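Local coordinates for protein tail lysozyme, putative (Geobacter sulfurreducens, PDB 2IA7) that is of unknown function but belongs to the gp25-like family of phage baseplate wedge proteins and is probably a component of a contractile-tail baseplate or a related injection machine, at residues Y113-R116 / R121-L124; R62-I67 / G73-E78; F55-H60 / K80-L85. All blocks are in the same frame, centred on the assembly; numbering follows the deposited sequence. Where two conformers were deposited one is given.

Interaction 1 of 3, residues Y113-R116 / R121-L124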
# COMPACT_ATOMS: atom_id res chain seq x y z
N TYR A 113 -9.28 -2.08 -6.58
CA TYR A 113 -9.34 -3.47 -6.27
C TYR A 113 -10.77 -3.98 -6.23
O TYR A 113 -11.72 -3.21 -6.09
CB TYR A 113 -8.60 -3.75 -4.98
CG TYR A 113 -9.20 -3.11 -3.75
CD1 TYR A 113 -10.18 -3.78 -2.97
CD2 TYR A 113 -8.80 -1.83 -3.32
CE1 TYR A 113 -10.70 -3.18 -1.82
CE2 TYR A 113 -9.32 -1.25 -2.18
CZ TYR A 113 -10.25 -1.93 -1.41
OH TYR A 113 -10.78 -1.32 -0.30
N ARG A 114 -10.89 -5.28 -6.38
CA ARG A 114 -12.17 -6.03 -6.33
C ARG A 114 -12.18 -6.89 -5.06
O ARG A 114 -11.22 -7.60 -4.75
CB ARG A 114 -12.30 -6.94 -7.57
CG ARG A 114 -13.56 -7.74 -7.62
CD ARG A 114 -13.62 -8.56 -8.91
NE ARG A 114 -12.60 -9.58 -8.91
CZ ARG A 114 -12.74 -10.82 -8.44
NH1 ARG A 114 -13.88 -11.24 -7.95
NH2 ARG A 114 -11.70 -11.64 -8.47
N VAL A 115 -13.22 -6.76 -4.24
CA VAL A 115 -13.43 -7.65 -3.11
C VAL A 115 -14.02 -8.93 -3.62
O VAL A 115 -15.07 -8.92 -4.24
CB VAL A 115 -14.33 -7.00 -2.04
CG1 VAL A 115 -14.65 -7.99 -0.92
CG2 VAL A 115 -13.59 -5.78 -1.44
N ARG A 116 -13.29 -10.02 -3.44
CA ARG A 116 -13.65 -11.28 -4.08
C ARG A 116 -14.99 -11.78 -3.59
O ARG A 116 -15.78 -12.35 -4.37
CB ARG A 116 -12.55 -12.35 -3.85
CG ARG A 116 -11.24 -12.04 -4.51
CD ARG A 116 -10.17 -13.05 -4.07
NE ARG A 116 -8.83 -12.67 -4.51
CZ ARG A 116 -8.38 -12.80 -5.75
NH1 ARG A 116 -9.16 -13.32 -6.68
NH2 ARG A 116 -7.16 -12.37 -6.06
N ARG A 121 -16.15 -3.29 -6.49
CA ARG A 121 -14.91 -2.56 -6.69
C ARG A 121 -14.82 -1.37 -5.79
O ARG A 121 -15.81 -0.69 -5.54
CB ARG A 121 -14.79 -2.18 -8.17
CG ARG A 121 -14.80 -3.41 -9.05
CD ARG A 121 -14.55 -3.15 -10.49
NE ARG A 121 -14.24 -4.42 -11.14
CZ ARG A 121 -13.66 -4.54 -12.33
NH1 ARG A 121 -13.32 -3.47 -13.05
NH2 ARG A 121 -13.40 -5.76 -12.79
N PHE A 122 -13.59 -1.13 -5.31
CA PHE A 122 -13.30 -0.01 -4.45
C PHE A 122 -12.01 0.65 -4.90
O PHE A 122 -11.20 0.06 -5.62
CB PHE A 122 -13.17 -0.47 -2.99
CG PHE A 122 -14.40 -0.98 -2.44
CD1 PHE A 122 -15.29 -0.14 -1.84
CD2 PHE A 122 -14.66 -2.32 -2.51
CE1 PHE A 122 -16.46 -0.64 -1.34
CE2 PHE A 122 -15.80 -2.81 -2.03
CZ PHE A 122 -16.69 -2.01 -1.43
N ASN A 123 -11.84 1.90 -4.46
CA ASN A 123 -10.61 2.65 -4.68
C ASN A 123 -10.04 3.03 -3.32
O ASN A 123 -10.79 3.25 -2.35
CB ASN A 123 -10.90 3.90 -5.50
CG ASN A 123 -9.62 4.55 -6.07
OD1 ASN A 123 -8.97 3.98 -6.95
ND2 ASN A 123 -9.30 5.77 -5.59
N LEU A 124 -8.71 3.11 -3.21
CA LEU A 124 -8.08 3.56 -2.01
C LEU A 124 -6.83 4.30 -2.43
O LEU A 124 -6.13 3.85 -3.33
CB LEU A 124 -7.66 2.34 -1.18
CG LEU A 124 -7.07 2.56 0.20
CD1 LEU A 124 -7.45 1.43 1.18
CD2 LEU A 124 -5.53 2.63 0.05
O HOH W 1 -11.27 1.50 -0.10

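Interaction 2 of 3, residues R62-I67 / G73-E78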
# COMPACT_ATOMS: atom_id res chain seq x y z
N ARG A 62 13.71 0.59 1.07
CA ARG A 62 14.36 1.23 -0.05
C ARG A 62 14.89 2.61 0.31
O ARG A 62 14.25 3.32 1.05
CB ARG A 62 13.37 1.42 -1.17
CG ARG A 62 12.76 0.13 -1.70
CD ARG A 62 13.39 -0.23 -3.01
NE ARG A 62 12.91 -1.51 -3.53
CZ ARG A 62 13.60 -2.23 -4.42
NH1 ARG A 62 14.75 -1.77 -4.88
NH2 ARG A 62 13.14 -3.38 -4.86
N VAL A 63 16.04 2.97 -0.26
CA VAL A 63 16.53 4.36 -0.27
C VAL A 63 16.65 4.76 -1.72
O VAL A 63 17.13 3.97 -2.52
CB VAL A 63 17.87 4.52 0.45
CG1 VAL A 63 18.27 6.00 0.49
CG2 VAL A 63 17.78 3.97 1.86
N PHE A 64 16.16 5.95 -2.06
CA PHE A 64 16.15 6.44 -3.43
C PHE A 64 17.02 7.68 -3.56
O PHE A 64 16.81 8.65 -2.86
CB PHE A 64 14.74 6.77 -3.88
CG PHE A 64 13.84 5.59 -3.85
CD1 PHE A 64 13.88 4.64 -4.86
CD2 PHE A 64 12.98 5.40 -2.79
CE1 PHE A 64 13.03 3.53 -4.82
CE2 PHE A 64 12.13 4.30 -2.75
CZ PHE A 64 12.17 3.36 -3.78
N SER A 65 17.98 7.62 -4.46
CA SER A 65 18.81 8.76 -4.82
C SER A 65 18.02 9.60 -5.77
O SER A 65 18.09 10.83 -5.75
CB SER A 65 20.08 8.30 -5.55
OG SER A 65 20.92 7.53 -4.73
N VAL A 66 17.32 8.90 -6.66
CA VAL A 66 16.48 9.51 -7.67
C VAL A 66 15.19 8.73 -7.77
O VAL A 66 15.18 7.50 -7.62
CB VAL A 66 17.18 9.51 -9.04
CG1 VAL A 66 16.23 9.95 -10.11
CG2 VAL A 66 18.41 10.42 -9.01
N ILE A 67 14.10 9.43 -8.01
CA ILE A 67 12.86 8.75 -8.33
C ILE A 67 12.48 9.11 -9.76
O ILE A 67 12.04 10.22 -10.03
CB ILE A 67 11.77 9.09 -7.32
CG1 ILE A 67 12.18 8.52 -5.95
CG2 ILE A 67 10.43 8.51 -7.81
CD1 ILE A 67 11.48 9.19 -4.79
N GLY A 73 7.17 2.68 -11.06
CA GLY A 73 6.74 1.32 -11.30
C GLY A 73 7.26 0.34 -10.28
O GLY A 73 6.57 -0.57 -9.87
N LEU A 74 8.48 0.52 -9.85
CA LEU A 74 9.06 -0.30 -8.80
C LEU A 74 8.27 -0.17 -7.50
O LEU A 74 7.93 -1.21 -6.89
CB LEU A 74 10.49 0.11 -8.60
CG LEU A 74 11.35 -0.67 -7.63
CD1 LEU A 74 12.79 -0.64 -8.03
CD2 LEU A 74 11.18 -0.07 -6.25
N ILE A 75 7.92 1.07 -7.13
CA ILE A 75 7.10 1.38 -5.96
C ILE A 75 5.73 0.73 -6.07
O ILE A 75 5.30 0.02 -5.17
CB ILE A 75 6.99 2.87 -5.75
CG1 ILE A 75 8.40 3.39 -5.41
CG2 ILE A 75 5.94 3.22 -4.71
CD1 ILE A 75 8.49 4.94 -5.63
N GLU A 76 5.14 0.85 -7.24
CA GLU A 76 3.89 0.18 -7.54
C GLU A 76 3.98 -1.31 -7.30
O GLU A 76 3.06 -1.91 -6.75
CB GLU A 76 3.47 0.45 -8.99
CG GLU A 76 2.95 1.86 -9.22
CD GLU A 76 3.04 2.33 -10.67
OE1 GLU A 76 3.43 1.52 -11.56
OE2 GLU A 76 2.77 3.50 -10.91
N ASN A 77 5.03 -1.94 -7.77
CA ASN A 77 5.06 -3.38 -7.76
C ASN A 77 5.43 -3.92 -6.37
O ASN A 77 4.93 -4.98 -5.99
CB ASN A 77 6.02 -3.85 -8.85
CG ASN A 77 5.49 -3.53 -10.25
OD1 ASN A 77 4.27 -3.37 -10.43
ND2 ASN A 77 6.38 -3.42 -11.24
N GLU A 78 6.12 -3.12 -5.57
CA GLU A 78 6.31 -3.44 -4.16
C GLU A 78 4.96 -3.44 -3.42
O GLU A 78 4.68 -4.30 -2.55
CB GLU A 78 7.25 -2.46 -3.48
CG GLU A 78 8.70 -2.66 -3.87
CD GLU A 78 9.42 -3.59 -2.96
OE1 GLU A 78 8.81 -4.51 -2.39
OE2 GLU A 78 10.62 -3.40 -2.84

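Interaction 3 of 3, residues F55-H60 / K80-L85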
# COMPACT_ATOMS: atom_id res chain seq x y z
N PHE A 55 6.11 -9.78 7.83
CA PHE A 55 4.95 -9.00 7.52
C PHE A 55 5.27 -7.55 7.21
O PHE A 55 5.99 -6.91 7.96
CB PHE A 55 3.97 -9.04 8.68
CG PHE A 55 2.70 -8.26 8.42
CD1 PHE A 55 1.61 -8.83 7.81
CD2 PHE A 55 2.60 -6.93 8.84
CE1 PHE A 55 0.48 -8.07 7.54
CE2 PHE A 55 1.44 -6.17 8.60
CZ PHE A 55 0.40 -6.75 7.95
N GLY A 56 4.65 -7.02 6.15
CA GLY A 56 4.81 -5.65 5.74
C GLY A 56 5.07 -5.48 4.26
O GLY A 56 4.83 -6.39 3.43
N CYS A 57 5.54 -4.29 3.92
CA CYS A 57 5.75 -3.87 2.55
C CYS A 57 7.22 -3.48 2.31
O CYS A 57 7.82 -2.73 3.11
CB CYS A 57 4.83 -2.70 2.22
SG CYS A 57 5.00 -2.05 0.57
N GLY A 58 7.81 -4.00 1.25
CA GLY A 58 9.21 -3.79 0.99
C GLY A 58 9.61 -2.37 0.67
O GLY A 58 10.80 -2.06 0.68
N ILE A 59 8.66 -1.48 0.38
CA ILE A 59 8.98 -0.09 0.11
C ILE A 59 9.77 0.56 1.25
O ILE A 59 10.64 1.41 0.99
CB ILE A 59 7.71 0.73 -0.21
CG1 ILE A 59 8.09 1.97 -1.02
CG2 ILE A 59 6.94 1.05 1.06
CD1 ILE A 59 8.87 1.61 -2.30
N HIS A 60 9.53 0.14 2.49
CA HIS A 60 10.20 0.70 3.65
C HIS A 60 11.68 0.34 3.71
O HIS A 60 12.41 0.98 4.45
CB HIS A 60 9.49 0.24 4.94
CG HIS A 60 8.06 0.71 5.03
ND1 HIS A 60 7.71 1.96 5.52
CD2 HIS A 60 6.91 0.13 4.65
CE1 HIS A 60 6.39 2.10 5.46
NE2 HIS A 60 5.88 1.00 4.93
N LYS A 80 2.04 -3.95 -4.91
CA LYS A 80 1.26 -5.06 -5.42
C LYS A 80 1.68 -6.31 -4.65
O LYS A 80 0.83 -7.10 -4.20
CB LYS A 80 1.56 -5.31 -6.90
CG LYS A 80 0.94 -4.30 -7.85
CD LYS A 80 1.44 -4.58 -9.29
CE LYS A 80 1.09 -3.46 -10.24
NZ LYS A 80 1.62 -3.80 -11.59
N GLU A 81 2.99 -6.57 -4.60
CA GLU A 81 3.42 -7.83 -4.00
C GLU A 81 3.02 -7.98 -2.54
O GLU A 81 2.63 -9.05 -2.11
CB GLU A 81 4.91 -8.00 -4.15
CG GLU A 81 5.38 -8.23 -5.56
CD GLU A 81 4.92 -9.52 -6.25
OE1 GLU A 81 4.23 -10.43 -5.72
OE2 GLU A 81 5.32 -9.65 -7.43
N ALA A 82 3.10 -6.91 -1.79
CA ALA A 82 2.69 -6.92 -0.39
C ALA A 82 1.22 -7.19 -0.22
O ALA A 82 0.83 -7.97 0.66
CB ALA A 82 3.09 -5.61 0.26
N LEU A 83 0.37 -6.60 -1.06
CA LEU A 83 -1.09 -6.83 -1.02
C LEU A 83 -1.53 -8.21 -1.46
O LEU A 83 -2.47 -8.80 -0.91
CB LEU A 83 -1.83 -5.69 -1.74
CG LEU A 83 -1.60 -4.30 -1.12
CD1 LEU A 83 -2.44 -3.25 -1.85
CD2 LEU A 83 -1.91 -4.20 0.36
N ILE A 84 -0.84 -8.73 -2.46
CA ILE A 84 -1.09 -10.10 -2.93
C ILE A 84 -0.76 -11.12 -1.87
O ILE A 84 -1.51 -12.03 -1.64
CB ILE A 84 -0.29 -10.39 -4.19
CG1 ILE A 84 -0.89 -9.58 -5.33
CG2 ILE A 84 -0.28 -11.91 -4.52
CD1 ILE A 84 -0.03 -9.58 -6.57
N LEU A 85 0.37 -10.94 -1.21
CA LEU A 85 0.78 -11.83 -0.16
C LEU A 85 -0.12 -11.71 1.07
O LEU A 85 -0.50 -12.75 1.64
CB LEU A 85 2.22 -11.54 0.20
CG LEU A 85 2.85 -12.46 1.24
CD1 LEU A 85 2.77 -13.94 0.84
CD2 LEU A 85 4.30 -12.03 1.44

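Interaction 1 of 3, residues Y113-R116 / R121-L124
Tyr-113 holds CG between its own backbone N and carbonyl carbon (chi1 64°), which swings its ring across to the neighbouring strand, beneath Phe-122 CB, on one face of a beta hairpin; in Phe-122, CG is anti to the carbonyl carbon (chi1 -65°), and this directs the phenyl ring to a place slid off the tyrosine. The hairpin is formed by strands 106-115 and 120-129, and the contact lies near its turn. Tyr-113 and Phe-122 make an antiparallel hydrogen-bonded pair: Tyr-113 N donates to Phe-122 O at 3.0 Å, and Phe-122 N returns a bond to Tyr-113 O at 2.9 Å. Next to it, Arg-114 and Arg-121 form a non-hydrogen-bonded pair with side chains on the other face, where Arg-114 turns to Glu-91 and Asn-119.

The aromatic contact is a CH-pi one rather than a ring stack. Phe-122 CB stands 4.0 Å from the centroid of the Tyr-113 ring, over its face, whereas the two rings barely overlap. Leu-124 CB comes up at the edge of the tyrosine ring, 4.1 Å from CE2. The phenylalanine ring also receives Val-115 CG2, which is 3.7 Å from its CE2. Ile-34 and Ile-38 of helix 30-42 pack on Tyr-113 as well, joining this face of the sheet to the helix. At the phenol end, a water lies 2.9 Å from Tyr-113 OH and donates a hydrogen bond to Asn-123 O.

Interaction 2 of 3, residues R62-I67 / G73-E78
Arg-62 and Glu-78 form the polar part of the contact, a salt bridge in which two nitrogens grip one carboxylate oxygen side-on. Arg-62 NE donates to Glu-78 OE2 at 3.0 Å, and Arg-62 NH2 donates to the same OE2 at 3.2 Å. OE2 lies close to the guanidinium plane for both, but the carboxylate is turned 78° against that plane. NE is met by the anti lone pair of OE2; NH2 approaches from above the carboxylate plane. Both chains are bent at chi2 (-103° in Arg-62, -91° in Glu-78), which folds the charged ends toward each other across the surface. With an alanine in place of Glu-78 the shared acceptor is gone, and the guanidinium, left without this counter-charge and resting mainly on Leu-74, is likely to be freer to turn.

The contact fastens the loop that precedes helix 69-86 back onto the N-terminal half of that helix, with Leu-74 and Glu-78 one turn apart and bonded through Glu-78 N to Leu-74 O.

Leu-74 reaches out from the helix against the incoming arginine and packs methyls on the charged group: its CD2 sits over one face of the guanidinium, 3.5 Å from Arg-62 NE. CD1 of the same leucine lies 3.9 Å from Arg-62 NH1, so both methyls lie against the flat group whose edge is held by the glutamate.

The purely apolar contacts begin at Phe-64. Leu-74 CD2 meets the edge of its ring, 4.3 Å from CE1. Deeper in, Phe-64 CZ comes within 4.1 Å of Ile-75 CG1; Ile-59 touches both of these side chains, and Ile-75 continues onto Leu-107 and Ile-109 of strand 106-115.

Interaction 3 of 3, residues F55-H60 / K80-L85
The long loop between helices 30-42 and 69-86 runs close over the second of these helices where Cys-57 sits between two glycines, and Gly-56 and Cys-57 meet it at Ala-82. The approach is close because the helix offers only a methyl here: the alpha carbons of Cys-57 and Ala-82 are 5.2 Å apart. The CB of Ala-82 points toward the loop and does all the touching on the helix side. It lies 3.7 Å from Gly-56 O. Cys-57 CB is 3.9 Å from that Ala-82 CB, so the methyl is set against backbone and the root of a side chain together. The thiol lies alongside: with SG anti to the backbone N of Cys-57 (chi1 179°), the sulfur comes to 4.1 Å from the same methyl.

The contact is small and made by van der Waals packing, and all three residues are buried. Gly-56 adopts a phi of 133° with psi near -164°, where a beta carbon would be jammed against the carbonyl oxygen of Phe-55; the need for glycine thus comes from the backbone, not from the helix opposite.

Phe-55 meets Trp-86 edge-to-face at the end of this same helix. From helix 30-42 and the residues after it, Thr-44 shares a backbone hydrogen bond with Cys-57, and the carbonyl oxygen of Leu-42 is bonded to His-60 NE2. Ala-82 also touches Ile-41, which places it where the loop and both helices converge: in this member of the gp25-like family, the connection between the two helices packs back, largely through its backbone, on an alanine of helix 69-86.

In the fold
From the N terminus, the chain passes through helix 30-42 and enters the long loop that carries 55-60 and 62-67 before helix 69-86. Interaction 3 closes the larger loop, bringing 55-60 onto 80-85, and interaction 2 is nested inside it, pinning 62-67 to 73-78. The two share helix 69-86 and touch, through Gly-58 against the Glu-78 carboxylate and Cys-57 SG against Glu-78 O. Interaction 1 follows in series, closing the hairpin of strands 106-115 and 120-129. Its centre is about 17 Å from that of interaction 3 and about 24 Å from that of interaction 2, which lies on the opposite side of the chain's centre.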